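Local coordinates for protein endo-1,4-beta-xylanase D (Paenibacillus polymyxa, PDB 1W0N) that probably anchors the parent xylan-degrading enzyme to its polysaccharide as a calcium-dependent carbohydrate-binding module of family 36, at residues V46-Y51 with D125-S130; V73-G78 with Q95-I100. All blocks are in the same frame, centred on the assembly; numbering follows the deposited sequence.

Contact 1 of 2, residues V46-Y51 with D125-S130. With CA (calcium ion), chain B.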
loop_
_atom_site.group_PDB
_atom_site.type_symbol
_atom_site.label_atom_id
_atom_site.label_comp_id
_atom_site.label_asym_id
_atom_site.label_seq_id
_atom_site.Cartn_x
_atom_site.Cartn_y
_atom_site.Cartn_z
ATOM N N VAL A 46 1.268 -2.594 6.470
ATOM C CA VAL A 46 1.595 -1.280 7.005
ATOM C C VAL A 46 0.302 -0.512 7.195
ATOM O O VAL A 46 -0.648 -0.678 6.412
ATOM C CB VAL A 46 2.562 -0.451 6.113
ATOM C CG1 VAL A 46 3.941 -1.086 6.121
ATOM C CG2 VAL A 46 2.049 -0.299 4.692
ATOM N N SER A 47 0.242 0.330 8.223
ATOM C CA SER A 47 -0.965 1.097 8.469
ATOM C C SER A 47 -0.678 2.394 9.185
ATOM O O SER A 47 0.329 2.542 9.877
ATOM C CB SER A 47 -1.977 0.299 9.263
ATOM O OG SER A 47 -1.519 0.049 10.566
ATOM N N TYR A 48 -1.600 3.345 9.041
ATOM C CA TYR A 48 -1.564 4.573 9.815
ATOM C C TYR A 48 -2.966 5.173 9.772
ATOM O O TYR A 48 -3.821 4.751 9.003
ATOM C CB TYR A 48 -0.501 5.559 9.282
ATOM C CG TYR A 48 -0.916 6.304 8.063
ATOM C CD1 TYR A 48 -0.927 5.712 6.803
ATOM C CD2 TYR A 48 -1.384 7.612 8.181
ATOM C CE1 TYR A 48 -1.389 6.418 5.697
ATOM C CE2 TYR A 48 -1.838 8.318 7.087
ATOM C CZ TYR A 48 -1.853 7.719 5.839
ATOM O OH TYR A 48 -2.296 8.381 4.734
ATOM N N SER A 49 -3.208 6.179 10.626
ATOM C CA SER A 49 -4.493 6.844 10.672
ATOM C C SER A 49 -4.447 8.150 9.904
ATOM O O SER A 49 -3.578 8.985 10.144
ATOM C CB SER A 49 -4.884 7.131 12.124
ATOM O OG SER A 49 -5.096 5.946 12.810
ATOM N N GLN A 50 -5.406 8.321 8.981
ATOM C CA GLN A 50 -5.517 9.498 8.143
ATOM C C GLN A 50 -6.837 10.202 8.406
ATOM O O GLN A 50 -7.894 9.579 8.334
ATOM C CB GLN A 50 -5.443 9.083 6.675
ATOM C CG GLN A 50 -5.607 10.206 5.651
ATOM C CD GLN A 50 -4.459 11.209 5.708
ATOM O OE1 GLN A 50 -3.285 10.828 5.528
ATOM N NE2 GLN A 50 -4.783 12.469 5.905
ATOM N N TYR A 51 -6.790 11.530 8.607
ATOM C CA TYR A 51 -8.003 12.326 8.684
ATOM C C TYR A 51 -8.398 12.776 7.291
ATOM O O TYR A 51 -7.570 13.299 6.537
ATOM C CB TYR A 51 -7.782 13.555 9.581
ATOM C CG TYR A 51 -9.009 14.464 9.542
ATOM C CD1 TYR A 51 -10.179 14.214 10.228
ATOM C CD2 TYR A 51 -9.000 15.586 8.670
ATOM C CE1 TYR A 51 -11.293 15.008 10.090
ATOM C CE2 TYR A 51 -10.156 16.380 8.508
ATOM C CZ TYR A 51 -11.294 16.095 9.209
ATOM O OH TYR A 51 -12.419 16.840 9.067
ATOM N N ASP A 125 6.846 1.961 -1.299
ATOM C CA ASP A 125 7.669 3.154 -1.060
ATOM C C ASP A 125 6.884 4.217 -0.277
ATOM O O ASP A 125 7.326 4.680 0.782
ATOM C CB ASP A 125 8.149 3.674 -2.419
ATOM C CG ASP A 125 9.103 4.848 -2.347
ATOM O OD1 ASP A 125 9.395 5.314 -1.229
ATOM O OD2 ASP A 125 9.550 5.320 -3.419
ATOM N N PHE A 126 5.728 4.597 -0.812
ATOM C CA PHE A 126 4.895 5.635 -0.213
ATOM C C PHE A 126 3.493 5.515 -0.797
ATOM O O PHE A 126 3.282 4.858 -1.828
ATOM C CB PHE A 126 5.457 7.046 -0.474
ATOM C CG PHE A 126 5.544 7.428 -1.930
ATOM C CD1 PHE A 126 4.405 7.805 -2.662
ATOM C CD2 PHE A 126 6.786 7.446 -2.560
ATOM C CE1 PHE A 126 4.498 8.182 -4.002
ATOM C CE2 PHE A 126 6.891 7.859 -3.897
ATOM C CZ PHE A 126 5.739 8.210 -4.607
ATOM N N ILE A 127 2.563 6.211 -0.130
ATOM C CA ILE A 127 1.208 6.407 -0.613
ATOM C C ILE A 127 0.967 7.905 -0.751
ATOM O O ILE A 127 1.492 8.707 0.022
ATOM C CB ILE A 127 0.174 5.747 0.346
ATOM C CG1 ILE A 127 -1.237 5.736 -0.251
ATOM C CG2 ILE A 127 0.182 6.409 1.718
ATOM C CD1 ILE A 127 -2.151 4.710 0.396
ATOM N N GLU A 128 0.151 8.274 -1.746
ATOM C CA GLU A 128 -0.198 9.668 -1.974
ATOM C C GLU A 128 -1.693 9.763 -2.246
ATOM O O GLU A 128 -2.218 9.120 -3.141
ATOM C CB GLU A 128 0.570 10.227 -3.181
ATOM C CG GLU A 128 0.547 11.704 -3.269
ATOM C CD GLU A 128 0.913 12.252 -4.670
ATOM O OE1 GLU A 128 1.140 11.543 -5.651
ATOM O OE2 GLU A 128 0.885 13.495 -4.852
ATOM N N PHE A 129 -2.373 10.636 -1.484
ATOM C CA PHE A 129 -3.770 10.962 -1.689
ATOM C C PHE A 129 -3.892 12.312 -2.331
ATOM O O PHE A 129 -3.186 13.262 -1.980
ATOM C CB PHE A 129 -4.495 11.026 -0.321
ATOM C CG PHE A 129 -4.622 9.695 0.355
ATOM C CD1 PHE A 129 -3.639 9.213 1.210
ATOM C CD2 PHE A 129 -5.746 8.919 0.150
ATOM C CE1 PHE A 129 -3.789 7.947 1.803
ATOM C CE2 PHE A 129 -5.901 7.706 0.750
ATOM C CZ PHE A 129 -4.899 7.201 1.550
ATOM N N SER A 130 -4.838 12.426 -3.278
ATOM C CA SER A 130 -5.129 13.687 -3.898
ATOM C C SER A 130 -6.614 13.739 -4.225
ATOM O O SER A 130 -7.312 12.726 -4.226
ATOM C CB SER A 130 -4.302 13.873 -5.148
ATOM O OG SER A 130 -4.543 12.863 -6.077
HETATM CA CA CA B . 9.677 5.592 1.020
HETATM O O HOH W 1 11.476 6.978 0.192
#
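A phenol oxygen, rather than a hydrocarbon tip, makes the closest approach between the two sheets here: Y48 OH lies 3.3 Å from F129 CE1. The two side chains arrive from opposite directions, and F129 CE1 sits at the edge of the Y48 ring, near its plane, while the hydroxyl reaches the phenylalanine ring obliquely. The CB of Y48 starts toward 125-130, and with CG lodged between the backbone N and the carbonyl carbon (chi1 78°) the ring is set with its OH end against F129. One carbon in from the hydroxyl-bearing CZ, Y48 CE1 rests 4.3 Å from I127 CG2. The hydroxyl itself is held by a neighbour on its own strand, giving its proton to Q50 OE1 at 2.8 Å, in the carbonyl plane and on a lone pair. Q50 is anchored in turn, for its NE2 binds Y51 O at 3.0 Å in a nearly straight bond (173°), which holds the amide that receives the phenol. A phenylalanine in place of Y48 would probably leave Q50 OE1 without this donor and the amide less firmly held. At the far end of 125-130, D125 binds the calcium ion through both its backbone O (2.5 Å) and its carboxylate OD1 (2.3 Å), with E16, E18 and D35 also in the site; its OD2 forms a salt bridge with R62. The contact joins the two sheets of a beta-sandwich, strand 45-52 in one and strand 122-130 in the other, with I109 of strand 107-113 touching both Y48 and F129, and V15 of strand 13-16 touching both Y48 and I127.

Contact 2 of 2, residues V73-G78 with Q95-I100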
loop_
_atom_site.group_PDB
_atom_site.type_symbol
_atom_site.label_atom_id
_atom_site.label_comp_id
_atom_site.label_asym_id
_atom_site.label_seq_id
_atom_site.Cartn_x
_atom_site.Cartn_y
_atom_site.Cartn_z
ATOM N N VAL A 73 -1.195 -5.635 -3.945
ATOM C CA VAL A 73 -1.338 -5.011 -2.642
ATOM C C VAL A 73 -2.745 -4.428 -2.497
ATOM O O VAL A 73 -3.110 -3.530 -3.260
ATOM C CB VAL A 73 -0.284 -3.895 -2.463
ATOM C CG1 VAL A 73 -0.436 -3.203 -1.124
ATOM C CG2 VAL A 73 1.127 -4.449 -2.619
ATOM N N ASP A 74 -3.499 -4.930 -1.525
ATOM C CA ASP A 74 -4.798 -4.353 -1.195
ATOM C C ASP A 74 -4.635 -3.035 -0.447
ATOM O O ASP A 74 -3.767 -2.902 0.426
ATOM C CB ASP A 74 -5.578 -5.285 -0.278
ATOM C CG ASP A 74 -6.216 -6.474 -0.981
ATOM O OD1 ASP A 74 -6.279 -6.491 -2.204
ATOM O OD2 ASP A 74 -6.688 -7.408 -0.286
ATOM N N LEU A 75 -5.508 -2.093 -0.784
ATOM C CA LEU A 75 -5.680 -0.866 -0.029
ATOM C C LEU A 75 -6.967 -0.972 0.770
ATOM O O LEU A 75 -8.041 -1.197 0.208
ATOM C CB LEU A 75 -5.752 0.330 -0.968
ATOM C CG LEU A 75 -6.056 1.674 -0.326
ATOM C CD1 LEU A 75 -4.993 2.069 0.687
ATOM C CD2 LEU A 75 -6.215 2.749 -1.394
ATOM N N VAL A 76 -6.835 -0.806 2.085
ATOM C CA VAL A 76 -7.949 -0.901 3.013
ATOM C C VAL A 76 -8.101 0.484 3.650
ATOM O O VAL A 76 -7.147 1.029 4.203
ATOM C CB VAL A 76 -7.723 -1.974 4.048
ATOM C CG1 VAL A 76 -9.009 -2.283 4.792
ATOM C CG2 VAL A 76 -7.140 -3.249 3.406
ATOM N N ILE A 77 -9.289 1.074 3.539
ATOM C CA ILE A 77 -9.575 2.377 4.163
ATOM C C ILE A 77 -10.755 2.171 5.083
ATOM O O ILE A 77 -11.844 1.783 4.645
ATOM C CB ILE A 77 -9.907 3.465 3.107
ATOM C CG1 ILE A 77 -8.746 3.644 2.125
ATOM C CG2 ILE A 77 -10.244 4.788 3.812
ATOM C CD1 ILE A 77 -9.021 4.644 1.021
ATOM N N GLY A 78 -10.567 2.432 6.368
ATOM C CA GLY A 78 -11.626 2.246 7.317
ATOM C C GLY A 78 -12.181 0.849 7.327
ATOM O O GLY A 78 -13.393 0.688 7.501
ATOM N N GLN A 95 1.383 3.202 -9.172
ATOM C CA GLN A 95 0.090 2.631 -9.521
ATOM C C GLN A 95 -0.994 3.453 -8.834
ATOM O O GLN A 95 -0.763 4.057 -7.791
ATOM C CB GLN A 95 0.042 1.164 -9.104
ATOM C CG GLN A 95 1.055 0.307 -9.855
ATOM C CD GLN A 95 0.731 0.152 -11.328
ATOM O OE1 GLN A 95 -0.457 0.040 -11.708
ATOM N NE2 GLN A 95 1.745 0.098 -12.153
ATOM N N THR A 96 -2.195 3.457 -9.436
ATOM C CA THR A 96 -3.235 4.374 -9.034
ATOM C C THR A 96 -4.603 3.689 -8.970
ATOM O O THR A 96 -4.946 2.866 -9.820
ATOM C CB THR A 96 -3.291 5.544 -10.049
ATOM O OG1 THR A 96 -2.010 6.210 -10.047
ATOM C CG2 THR A 96 -4.342 6.593 -9.691
ATOM N N LEU A 97 -5.367 4.097 -7.947
ATOM C CA LEU A 97 -6.794 3.842 -7.825
ATOM C C LEU A 97 -7.472 5.205 -7.824
ATOM O O LEU A 97 -7.250 6.012 -6.922
ATOM C CB LEU A 97 -7.109 3.133 -6.505
ATOM C CG LEU A 97 -6.628 1.684 -6.403
ATOM C CD1 LEU A 97 -6.716 1.175 -4.969
ATOM C CD2 LEU A 97 -7.472 0.810 -7.336
ATOM N N SER A 98 -8.296 5.472 -8.847
ATOM C CA SER A 98 -8.897 6.770 -9.004
ATOM C C SER A 98 -10.330 6.795 -8.502
ATOM O O SER A 98 -11.077 5.820 -8.597
ATOM C CB SER A 98 -8.827 7.221 -10.458
ATOM O OG SER A 98 -7.456 7.454 -10.827
ATOM N N ASN A 99 -10.728 7.969 -7.978
ATOM C CA ASN A 99 -12.109 8.246 -7.615
ATOM C C ASN A 99 -12.694 7.245 -6.639
ATOM O O ASN A 99 -13.802 6.729 -6.826
ATOM C CB ASN A 99 -12.999 8.382 -8.866
ATOM C CG ASN A 99 -12.411 9.372 -9.834
ATOM O OD1 ASN A 99 -12.167 10.526 -9.473
ATOM N ND2 ASN A 99 -12.132 8.925 -11.050
ATOM N N ILE A 100 -11.941 6.978 -5.575
ATOM C CA ILE A 100 -12.339 6.048 -4.545
ATOM C C ILE A 100 -13.117 6.784 -3.456
ATOM O O ILE A 100 -12.591 7.710 -2.843
ATOM C CB ILE A 100 -11.108 5.373 -3.941
ATOM C CG1 ILE A 100 -10.303 4.588 -4.996
ATOM C CG2 ILE A 100 -11.485 4.534 -2.718
ATOM C CD1 ILE A 100 -11.028 3.373 -5.434
#
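L75 and L97 run past one another on opposed courses and touch by one methyl each: L75 CD2 lies 3.9 Å from L97 CD1. Their first torsions differ. In L75 the CG stands opposite the backbone N (chi1 175°), beside the carbonyl carbon, whereas in L97 it stands opposite the carbonyl carbon (chi1 -70°), beside the backbone N; together these settings place the two methyls against each other. Both side chains start toward the other segment and bridge main chains whose CA atoms, L75 to L97, are 9.2 Å apart. No hydrogen bond crosses between the segments, and the meeting is wholly apolar. It illustrates a general rule of the beta-sandwich, here the jelly-roll of family 6 and related carbohydrate-binding modules: alternate residues of facing strands place their side chains between the sheets. Strand 70-77 belongs to one sheet and strand 93-101 to the other; L75 and I77, two of the alternate residues, are buried, L97 and I100 less so. The second pair is longer: in the conformer given for I100, its CG2 stands 4.5 Å from I77 CD1. Between L97 and I100 the chain turns a corner at N99, whose phi and psi are both positive, and I100 again starts its side chain toward 73-78. From strand 56-65, I59 touches both L75 and I100, while V82 of strand 80-88 lies against L75 and F85 of the same strand against L97.

How the contacts relate
Followed from the N terminus, the chain makes four short strands before it reaches 46-51, in the five-stranded sheet, then passes through strand 56-65 of the other sheet to reach 73-78, back in the first. Strand 80-88 follows, and at 95-100 contact 2 closes a short loop of 16 intervening residues. The chain then runs through strand 107-113 to 125-130, where contact 1 closes a much longer loop that contains all of contact 2, so the two nest without crossing. Each pairs a strand of one sheet with a strand of the other. Their centres lie about 10 Å apart, and they touch directly where I127 CD1 packs 3.9 Å from L75 CD1, between the sheets.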